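PDB 3MCX: SusD superfamily protein from Bacteroides thetaiotaomicron, which is of unknown function but, as a SusD-family protein of the outer membrane, probably binds glycans for uptake, and carries zinc ions in the crystal. Local coordinates for residues A[89-94]-A[134-139]; A[142-147]-A[170-175]; A[154-159]-A[176-181]. One frame throughout, in Å; residues are numbered along the deposited sequence.

Contact 1: residues A[89-94]-A[134-139]; sequences NTVYKV and FNLTRL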
loop_
_atom_site.group_PDB
_atom_site.type_symbol
_atom_site.label_atom_id
_atom_site.label_comp_id
_atom_site.label_asym_id
_atom_site.label_seq_id
_atom_site.Cartn_x
_atom_site.Cartn_y
_atom_site.Cartn_z
ATOM N N ASN A 89 15.695 -5.360 -3.710
ATOM C CA ASN A 89 16.830 -5.481 -2.815
ATOM C C ASN A 89 16.518 -4.794 -1.480
ATOM O O ASN A 89 16.961 -5.234 -0.431
ATOM C CB ASN A 89 18.100 -4.870 -3.407
ATOM C CG ASN A 89 18.767 -5.755 -4.444
ATOM O OD1 ASN A 89 18.496 -6.953 -4.528
ATOM N ND2 ASN A 89 19.697 -5.181 -5.180
ATOM N N THR A 90 15.790 -3.683 -1.530
ATOM C CA THR A 90 15.522 -2.921 -0.307
ATOM C C THR A 90 14.611 -3.709 0.616
ATOM O O THR A 90 14.829 -3.716 1.843
ATOM C CB THR A 90 14.962 -1.527 -0.635
ATOM O OG1 THR A 90 15.866 -0.866 -1.545
ATOM C CG2 THR A 90 14.745 -0.678 0.631
ATOM N N VAL A 91 13.554 -4.341 0.075
ATOM C CA VAL A 91 12.660 -5.125 0.926
ATOM C C VAL A 91 13.378 -6.344 1.471
ATOM O O VAL A 91 13.220 -6.688 2.650
ATOM C CB VAL A 91 11.312 -5.427 0.250
ATOM C CG1 VAL A 91 10.451 -6.259 1.198
ATOM C CG2 VAL A 91 10.593 -4.120 -0.091
ATOM N N TYR A 92 14.220 -6.983 0.662
ATOM C CA TYR A 92 15.008 -8.106 1.184
ATOM C C TYR A 92 15.986 -7.663 2.280
ATOM O O TYR A 92 16.287 -8.407 3.190
ATOM C CB TYR A 92 15.709 -8.897 0.064
ATOM C CG TYR A 92 14.823 -9.974 -0.486
ATOM C CD1 TYR A 92 14.497 -11.056 0.295
ATOM C CD2 TYR A 92 14.261 -9.870 -1.766
ATOM C CE1 TYR A 92 13.650 -12.030 -0.180
ATOM C CE2 TYR A 92 13.417 -10.828 -2.238
ATOM C CZ TYR A 92 13.104 -11.913 -1.439
ATOM O OH TYR A 92 12.202 -12.845 -1.906
ATOM N N LYS A 93 16.524 -6.443 2.183
ATOM C CA LYS A 93 17.384 -5.927 3.248
ATOM C C LYS A 93 16.593 -5.823 4.553
ATOM O O LYS A 93 17.103 -6.193 5.608
ATOM C CB LYS A 93 17.983 -4.561 2.865
ATOM C CG LYS A 93 19.041 -4.040 3.837
ATOM C CD LYS A 93 19.638 -2.745 3.216
ATOM C CE LYS A 93 20.619 -2.027 4.130
ATOM N NZ LYS A 93 20.963 -0.703 3.468
ATOM N N VAL A 94 15.365 -5.303 4.476
ATOM C CA VAL A 94 14.523 -5.242 5.662
ATOM C C VAL A 94 14.287 -6.662 6.197
ATOM O O VAL A 94 14.402 -6.886 7.404
ATOM C CB VAL A 94 13.200 -4.548 5.407
ATOM C CG1 VAL A 94 12.217 -4.787 6.582
ATOM C CG2 VAL A 94 13.438 -3.033 5.194
ATOM N N PHE A 134 4.912 -10.098 2.012
ATOM C CA PHE A 134 3.652 -9.806 1.324
ATOM C C PHE A 134 3.865 -8.794 0.195
ATOM O O PHE A 134 3.392 -8.980 -0.925
ATOM C CB PHE A 134 2.629 -9.288 2.349
ATOM C CG PHE A 134 1.296 -8.885 1.780
ATOM C CD1 PHE A 134 0.483 -9.800 1.161
ATOM C CD2 PHE A 134 0.838 -7.592 1.916
ATOM C CE1 PHE A 134 -0.768 -9.434 0.698
ATOM C CE2 PHE A 134 -0.408 -7.220 1.429
ATOM C CZ PHE A 134 -1.207 -8.137 0.845
ATOM N N ASN A 135 4.568 -7.705 0.507
ATOM C CA ASN A 135 4.859 -6.668 -0.485
ATOM C C ASN A 135 5.613 -7.204 -1.682
ATOM O O ASN A 135 5.279 -6.898 -2.833
ATOM C CB ASN A 135 5.606 -5.519 0.186
ATOM C CG ASN A 135 4.696 -4.698 1.107
ATOM O OD1 ASN A 135 3.509 -4.500 0.807
ATOM N ND2 ASN A 135 5.254 -4.194 2.214
ATOM N N LEU A 136 6.646 -8.022 -1.444
ATOM C CA LEU A 136 7.367 -8.628 -2.561
ATOM C C LEU A 136 6.466 -9.556 -3.398
ATOM O O LEU A 136 6.534 -9.572 -4.613
ATOM C CB LEU A 136 8.576 -9.413 -2.068
ATOM C CG LEU A 136 9.747 -8.547 -1.594
ATOM C CD1 LEU A 136 10.622 -9.340 -0.649
ATOM C CD2 LEU A 136 10.536 -8.029 -2.792
ATOM N N THR A 137 5.662 -10.356 -2.707
ATOM C CA THR A 137 4.870 -11.365 -3.350
ATOM C C THR A 137 3.832 -10.709 -4.268
ATOM O O THR A 137 3.543 -11.215 -5.352
ATOM C CB THR A 137 4.210 -12.310 -2.314
ATOM O OG1 THR A 137 5.228 -12.919 -1.521
ATOM C CG2 THR A 137 3.371 -13.378 -3.000
ATOM N N ARG A 138 3.247 -9.609 -3.828
ATOM C CA ARG A 138 2.183 -9.004 -4.598
ATOM C C ARG A 138 2.731 -8.193 -5.774
ATOM O O ARG A 138 2.002 -8.034 -6.742
ATOM C CB ARG A 138 1.250 -8.199 -3.676
ATOM C CG ARG A 138 1.823 -6.964 -3.156
ATOM C CD ARG A 138 1.094 -6.472 -1.880
ATOM N NE ARG A 138 -0.357 -6.421 -1.888
ATOM C CZ ARG A 138 -1.117 -5.436 -1.346
ATOM N NH1 ARG A 138 -0.580 -4.331 -0.845
ATOM N NH2 ARG A 138 -2.414 -5.568 -1.281
ATOM N N LEU A 139 4.005 -7.765 -5.738
ATOM C CA LEU A 139 4.628 -7.106 -6.897
ATOM C C LEU A 139 5.131 -8.113 -7.907
ATOM O O LEU A 139 4.965 -7.905 -9.112
ATOM C CB LEU A 139 5.814 -6.224 -6.466
ATOM C CG LEU A 139 5.464 -4.744 -6.351
ATOM C CD1 LEU A 139 4.433 -4.448 -5.233
ATOM C CD2 LEU A 139 6.760 -3.922 -6.185
#
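Leu136 reaches across from helix 115-140 into the angle between Val91 and Tyr92 of helix 81-106, and one methyl, CD1, does most of the touching. It lies 3.7 Å from the centroid of the Tyr92 ring, 19° off the ring normal: a CH-pi contact over the face, displaced toward the CE2 side. The same CD1 comes within 3.6 Å of Val91 CG1, and Leu136 CG and CD2 follow along the valine as the two side chains slide past each other. In Val91, CG1 stands anti to the backbone N (chi1 179°), which lays this methyl against the leucine. A branched aliphatic residue suits the site because its methyls can meet a flat ring and a second branched chain at once. Further out, Tyr92 OH is hydrogen-bonded to Pro155 O, which anchors the far end of the ring that Leu136 covers, and Trp88 meets the same ring. Tyr45 of helix 44-51 packs against Val91 and Asn135. All three contacting residues are buried, and the helices meet here through carbon alone; their cohesion at this point therefore rests on the burial of apolar surface and close van der Waals fit, while the tyrosine hydroxyl finds its polar partner elsewhere.

Contact 2: residues A[142-147]-A[170-175]; sequences MPYTND and STVAQC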
loop_
_atom_site.group_PDB
_atom_site.type_symbol
_atom_site.label_atom_id
_atom_site.label_comp_id
_atom_site.label_asym_id
_atom_site.label_seq_id
_atom_site.Cartn_x
_atom_site.Cartn_y
_atom_site.Cartn_z
HETATM N N MSE A 142 1.927 -13.372 -9.596
HETATM C CA MSE A 142 0.542 -13.213 -10.046
HETATM C C MSE A 142 -0.395 -13.286 -8.835
HETATM O O MSE A 142 -0.080 -13.921 -7.835
HETATM C CB MSE A 142 0.179 -14.306 -11.054
HETATM C CG MSE A 142 0.954 -14.221 -12.362
HETATM SE SE MSE A 142 0.678 -12.640 -13.416
HETATM C CE MSE A 142 -1.188 -12.866 -13.951
ATOM N N PRO A 143 -1.566 -12.657 -8.935
ATOM C CA PRO A 143 -2.469 -12.602 -7.800
ATOM C C PRO A 143 -2.866 -13.991 -7.296
ATOM O O PRO A 143 -3.200 -14.881 -8.065
ATOM C CB PRO A 143 -3.701 -11.852 -8.337
ATOM C CG PRO A 143 -3.254 -11.195 -9.546
ATOM C CD PRO A 143 -2.074 -11.890 -10.080
ATOM N N TYR A 144 -2.813 -14.100 -5.964
ATOM C CA TYR A 144 -3.165 -15.368 -5.317
ATOM C C TYR A 144 -4.490 -15.929 -5.841
ATOM O O TYR A 144 -4.624 -17.128 -6.096
ATOM C CB TYR A 144 -3.233 -15.184 -3.797
ATOM C CG TYR A 144 -3.562 -16.409 -2.981
ATOM C CD1 TYR A 144 -4.855 -16.885 -2.925
ATOM C CD2 TYR A 144 -2.589 -17.074 -2.245
ATOM C CE1 TYR A 144 -5.191 -18.007 -2.193
ATOM C CE2 TYR A 144 -2.912 -18.193 -1.496
ATOM C CZ TYR A 144 -4.204 -18.662 -1.493
ATOM O OH TYR A 144 -4.570 -19.783 -0.756
ATOM N N THR A 145 -5.485 -15.055 -5.947
ATOM C CA THR A 145 -6.836 -15.512 -6.266
ATOM C C THR A 145 -7.026 -15.967 -7.696
ATOM O O THR A 145 -8.061 -16.536 -8.036
ATOM C CB THR A 145 -7.883 -14.424 -5.921
ATOM O OG1 THR A 145 -7.470 -13.178 -6.471
ATOM C CG2 THR A 145 -8.027 -14.273 -4.406
ATOM N N ASN A 146 -6.043 -15.763 -8.559
ATOM C CA ASN A 146 -6.131 -16.337 -9.901
ATOM C C ASN A 146 -6.100 -17.871 -9.891
ATOM O O ASN A 146 -6.638 -18.495 -10.795
ATOM C CB ASN A 146 -5.000 -15.833 -10.815
ATOM C CG ASN A 146 -5.192 -14.417 -11.313
ATOM O OD1 ASN A 146 -6.111 -13.706 -10.888
ATOM N ND2 ASN A 146 -4.330 -14.009 -12.242
ATOM N N ASP A 147 -5.421 -18.454 -8.899
ATOM C CA ASP A 147 -5.024 -19.858 -8.983
ATOM C C ASP A 147 -4.672 -20.460 -7.607
ATOM O O ASP A 147 -3.825 -21.353 -7.519
ATOM C CB ASP A 147 -3.801 -19.955 -9.930
ATOM C CG ASP A 147 -2.586 -19.192 -9.407
ATOM O OD1 ASP A 147 -2.705 -18.391 -8.450
ATOM O OD2 ASP A 147 -1.497 -19.421 -10.003
ATOM N N SER A 170 9.595 -19.552 -3.920
ATOM C CA SER A 170 8.480 -20.348 -3.378
ATOM C C SER A 170 7.239 -19.970 -4.159
ATOM O O SER A 170 7.271 -18.980 -4.903
ATOM C CB SER A 170 8.337 -20.098 -1.875
ATOM O OG SER A 170 9.367 -20.761 -1.146
ATOM N N THR A 171 6.160 -20.736 -4.019
ATOM C CA THR A 171 4.912 -20.333 -4.684
ATOM C C THR A 171 4.274 -19.157 -3.988
ATOM O O THR A 171 4.562 -18.873 -2.812
ATOM C CB THR A 171 3.886 -21.481 -4.754
ATOM O OG1 THR A 171 3.389 -21.757 -3.421
ATOM C CG2 THR A 171 4.477 -22.744 -5.395
ATOM N N VAL A 172 3.375 -18.467 -4.689
ATOM C CA VAL A 172 2.599 -17.409 -4.068
ATOM C C VAL A 172 1.887 -17.897 -2.804
ATOM O O VAL A 172 1.907 -17.235 -1.770
ATOM C CB VAL A 172 1.610 -16.808 -5.098
ATOM C CG1 VAL A 172 0.591 -15.899 -4.441
ATOM C CG2 VAL A 172 2.418 -16.006 -6.210
ATOM N N ALA A 173 1.299 -19.092 -2.852
ATOM C CA ALA A 173 0.602 -19.614 -1.663
ATOM C C ALA A 173 1.581 -19.871 -0.501
ATOM O O ALA A 173 1.246 -19.583 0.647
ATOM C CB ALA A 173 -0.169 -20.883 -2.001
ATOM N N GLN A 174 2.767 -20.414 -0.779
ATOM C CA GLN A 174 3.755 -20.635 0.255
ATOM C C GLN A 174 4.176 -19.320 0.891
ATOM O O GLN A 174 4.337 -19.210 2.114
ATOM C CB GLN A 174 4.954 -21.360 -0.332
ATOM C CG GLN A 174 4.708 -22.842 -0.596
ATOM C CD GLN A 174 5.853 -23.519 -1.322
ATOM O OE1 GLN A 174 6.501 -22.904 -2.185
ATOM N NE2 GLN A 174 6.099 -24.779 -1.005
ATOM N N CYS A 175 4.284 -18.293 0.059
ATOM C CA CYS A 175 4.617 -16.965 0.554
ATOM C C CYS A 175 3.514 -16.427 1.449
ATOM O O CYS A 175 3.781 -15.941 2.547
ATOM C CB CYS A 175 4.917 -16.019 -0.614
ATOM S SG CYS A 175 6.462 -16.406 -1.456
#
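Tyr144 and Val172 cross at a slant, the tyrosine's CB and the CD2-CE2 side of its ring passing over the first turn of helix 172-186. Val172 CG1 lies 3.9 Å from Tyr144 CB. Further along the ring, Tyr144 CE2 comes 3.8 Å from Ala173 CA and about as near to its CB, at an angle that is neither flat-on nor edge-on. A chi1 near 180° (-179°) swings the tyrosine ring across the start of the helix beside Ala173; the ring also meets that of Tyr176 edge-to-face. Alanine suits its place, since its single methyl lets the ring approach the backbone. The helix start is a capping box: Thr171 OG1 takes the N-H of Gln174 at 3.0 Å, and Gln174 OE1 takes that of Thr171 at 2.9 Å, the latter donor tilted 17° from the carbonyl plane. This secures the first turn of the helix to which the loop after helix 115-140 returns, in the largely helical SusD fold. With alanine instead of Tyr144, Ala173 and the Tyr176 ring would probably lose their aromatic neighbour, leaving a gap beside the first turn. The other methyl of Val172, CG2, points at the loop backbone, 3.6 Å from the carbonyl O of Met142; this residue is selenomethionine in the crystal, and its side chain leads off toward Ser151 and Ala458. Val172 also packs against Thr137 of helix 115-140.

Contact 3: residues A[154-159]-A[176-181]; sequences VPIETS and YEQVVS. With ZN (zinc ion), chain B.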
loop_
_atom_site.group_PDB
_atom_site.type_symbol
_atom_site.label_atom_id
_atom_site.label_comp_id
_atom_site.label_asym_id
_atom_site.label_seq_id
_atom_site.Cartn_x
_atom_site.Cartn_y
_atom_site.Cartn_z
ATOM N N VAL A 154 8.105 -15.396 -4.455
ATOM C CA VAL A 154 9.484 -14.973 -4.287
ATOM C C VAL A 154 10.202 -15.893 -3.308
ATOM O O VAL A 154 9.568 -16.751 -2.668
ATOM C CB VAL A 154 9.569 -13.532 -3.815
ATOM C CG1 VAL A 154 8.885 -12.572 -4.795
ATOM C CG2 VAL A 154 8.946 -13.378 -2.407
ATOM N N PRO A 155 11.523 -15.758 -3.163
ATOM C CA PRO A 155 12.216 -16.556 -2.166
ATOM C C PRO A 155 11.836 -16.196 -0.726
ATOM O O PRO A 155 11.637 -15.036 -0.371
ATOM C CB PRO A 155 13.703 -16.263 -2.441
ATOM C CG PRO A 155 13.728 -15.937 -3.898
ATOM C CD PRO A 155 12.480 -15.143 -4.102
ATOM N N ILE A 156 11.735 -17.225 0.087
ATOM C CA ILE A 156 11.384 -17.076 1.486
ATOM C C ILE A 156 12.608 -17.257 2.362
ATOM O O ILE A 156 13.255 -18.324 2.391
ATOM C CB ILE A 156 10.288 -18.093 1.907
ATOM C CG1 ILE A 156 9.030 -17.841 1.090
ATOM C CG2 ILE A 156 9.991 -17.980 3.431
ATOM C CD1 ILE A 156 7.914 -18.855 1.363
ATOM N N GLU A 157 12.907 -16.191 3.120
ATOM C CA GLU A 157 13.969 -16.234 4.157
ATOM C C GLU A 157 13.414 -16.026 5.564
ATOM O O GLU A 157 12.822 -14.997 5.849
ATOM C CB GLU A 157 15.019 -15.157 3.883
ATOM C CG GLU A 157 15.743 -15.362 2.577
ATOM C CD GLU A 157 16.874 -14.345 2.336
ATOM O OE1 GLU A 157 17.216 -13.587 3.282
ATOM O OE2 GLU A 157 17.433 -14.330 1.211
ATOM N N THR A 158 13.626 -16.992 6.450
ATOM C CA THR A 158 13.153 -16.889 7.841
ATOM C C THR A 158 14.271 -17.112 8.875
ATOM O O THR A 158 14.013 -17.297 10.072
ATOM C CB THR A 158 11.968 -17.836 8.108
ATOM O OG1 THR A 158 12.374 -19.190 7.905
ATOM C CG2 THR A 158 10.742 -17.494 7.208
ATOM N N SER A 159 15.500 -17.079 8.401
ATOM C CA SER A 159 16.673 -17.239 9.245
ATOM C C SER A 159 17.743 -16.352 8.635
ATOM O O SER A 159 17.622 -15.938 7.483
ATOM C CB SER A 159 17.129 -18.708 9.277
ATOM O OG SER A 159 17.400 -19.178 7.950
ATOM N N TYR A 176 2.267 -16.494 0.990
ATOM C CA TYR A 176 1.158 -16.036 1.843
ATOM C C TYR A 176 1.072 -16.811 3.175
ATOM O O TYR A 176 0.772 -16.235 4.215
ATOM C CB TYR A 176 -0.186 -16.068 1.109
ATOM C CG TYR A 176 -0.551 -14.838 0.301
ATOM C CD1 TYR A 176 -0.043 -14.615 -0.967
ATOM C CD2 TYR A 176 -1.468 -13.935 0.794
ATOM C CE1 TYR A 176 -0.416 -13.498 -1.713
ATOM C CE2 TYR A 176 -1.846 -12.817 0.059
ATOM C CZ TYR A 176 -1.339 -12.627 -1.203
ATOM O OH TYR A 176 -1.746 -11.521 -1.928
ATOM N N GLU A 177 1.321 -18.108 3.137
ATOM C CA GLU A 177 1.333 -18.908 4.387
ATOM C C GLU A 177 2.337 -18.318 5.366
ATOM O O GLU A 177 2.052 -18.181 6.547
ATOM C CB GLU A 177 1.708 -20.341 4.140
ATOM C CG GLU A 177 0.649 -21.173 3.529
ATOM C CD GLU A 177 1.157 -22.587 3.293
ATOM O OE1 GLU A 177 2.409 -22.793 3.209
ATOM O OE2 GLU A 177 0.296 -23.501 3.226
ATOM N N GLN A 178 3.508 -17.946 4.865
ATOM C CA GLN A 178 4.548 -17.389 5.762
ATOM C C GLN A 178 4.165 -15.999 6.272
ATOM O O GLN A 178 4.418 -15.708 7.462
ATOM C CB GLN A 178 5.906 -17.363 5.055
ATOM C CG GLN A 178 7.065 -16.980 5.947
ATOM C CD GLN A 178 7.308 -17.981 7.032
ATOM O OE1 GLN A 178 7.540 -19.166 6.768
ATOM N NE2 GLN A 178 7.277 -17.517 8.282
ATOM N N VAL A 179 3.536 -15.189 5.403
ATOM C CA VAL A 179 3.071 -13.882 5.815
ATOM C C VAL A 179 2.075 -13.996 6.963
ATOM O O VAL A 179 2.195 -13.324 7.996
ATOM C CB VAL A 179 2.396 -13.163 4.667
ATOM C CG1 VAL A 179 1.694 -11.870 5.163
ATOM C CG2 VAL A 179 3.429 -12.870 3.537
ATOM N N VAL A 180 1.071 -14.847 6.751
ATOM C CA VAL A 180 0.024 -15.078 7.747
ATOM C C VAL A 180 0.608 -15.624 9.048
ATOM O O VAL A 180 0.250 -15.170 10.140
ATOM C CB VAL A 180 -1.079 -16.008 7.182
ATOM C CG1 VAL A 180 -2.053 -16.449 8.294
ATOM C CG2 VAL A 180 -1.867 -15.264 6.036
ATOM N N SER A 181 1.527 -16.564 8.948
ATOM C CA SER A 181 2.183 -17.107 10.125
ATOM C C SER A 181 2.902 -16.011 10.936
ATOM O O SER A 181 2.761 -15.916 12.171
ATOM C CB SER A 181 3.190 -18.171 9.687
ATOM O OG SER A 181 3.862 -18.762 10.783
HETATM ZN ZN ZN B . 3.187 -24.530 2.988
HETATM O O HOH W 1 4.992 -23.705 2.798
#
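Thr158 sets its methyl against the amide of Gln178, and this is the close part of an otherwise thin contact. Thr158 CG2 is 3.5 Å from Gln178 CD and almost equally far from OE1 and NE2, so the methyl sits over the flat of the amide. The glutamine gets there by leaving its helix with CG anti to the backbone N (chi1 -172°) and then bending at chi2 (65°), which turns the amide across the path of the loop. Its NE2 is hydrogen-bonded to OD1 of Asp182, one helical turn on, which restrains the amide's rotation. Glutamine suits the place: its methylene stem can meet apolar groups while its polar end bonds along the surface. The methyl of threonine gives the amide a small apolar cover.

Ile156 makes the looser part. Its CG2 is 4.0 Å from CG of Gln178, a glancing touch at the base of the glutamine. The closest approach, Thr158 on the amide, is itself at the solvent-exposed edge, while Ile156 and Gln178 are partly covered. On the adjoining flank of the helix, Glu177 extends outward and holds a zinc ion through OE1 at 1.9 Å. OE2 stays 3.1 Å from the metal, so the carboxylate binds through one oxygen; a water at 2.0 Å from the zinc is a second ligand.

The 154-159 loop thus runs over helix 172-186 on its way from helix 115-140. Its inner end dips between the helices, Val154 packing on Leu133 and Thr137 of helix 115-140 and on Trp88 of helix 81-106, while Tyr176 and Val179 turn the inner face of helix 172-186 to Val211 of helix 201-214.

Contact 1 is the buried one, joining helices 81-106 and 115-140 by carbon packing alone. Contact 2, partly buried, sets a ring and a valine against a helix start; contact 3, on the surface, lays a methyl on an amide. Contacts 2 and 3 share helix 172-186: contact 2 takes its capped first turn, contact 3 the next turns, where polar and metal-binding side chains appear. The loop that follows helix 115-140 supplies the other half of both. Joints tie the three together. Thr137 of contact 1 packs on Cys175 of contact 2, the Tyr92-Pro155 bond joins contacts 1 and 3, and Ser170 N lies 3.1 Å from Val154 O, a probable hydrogen bond between contacts 2 and 3.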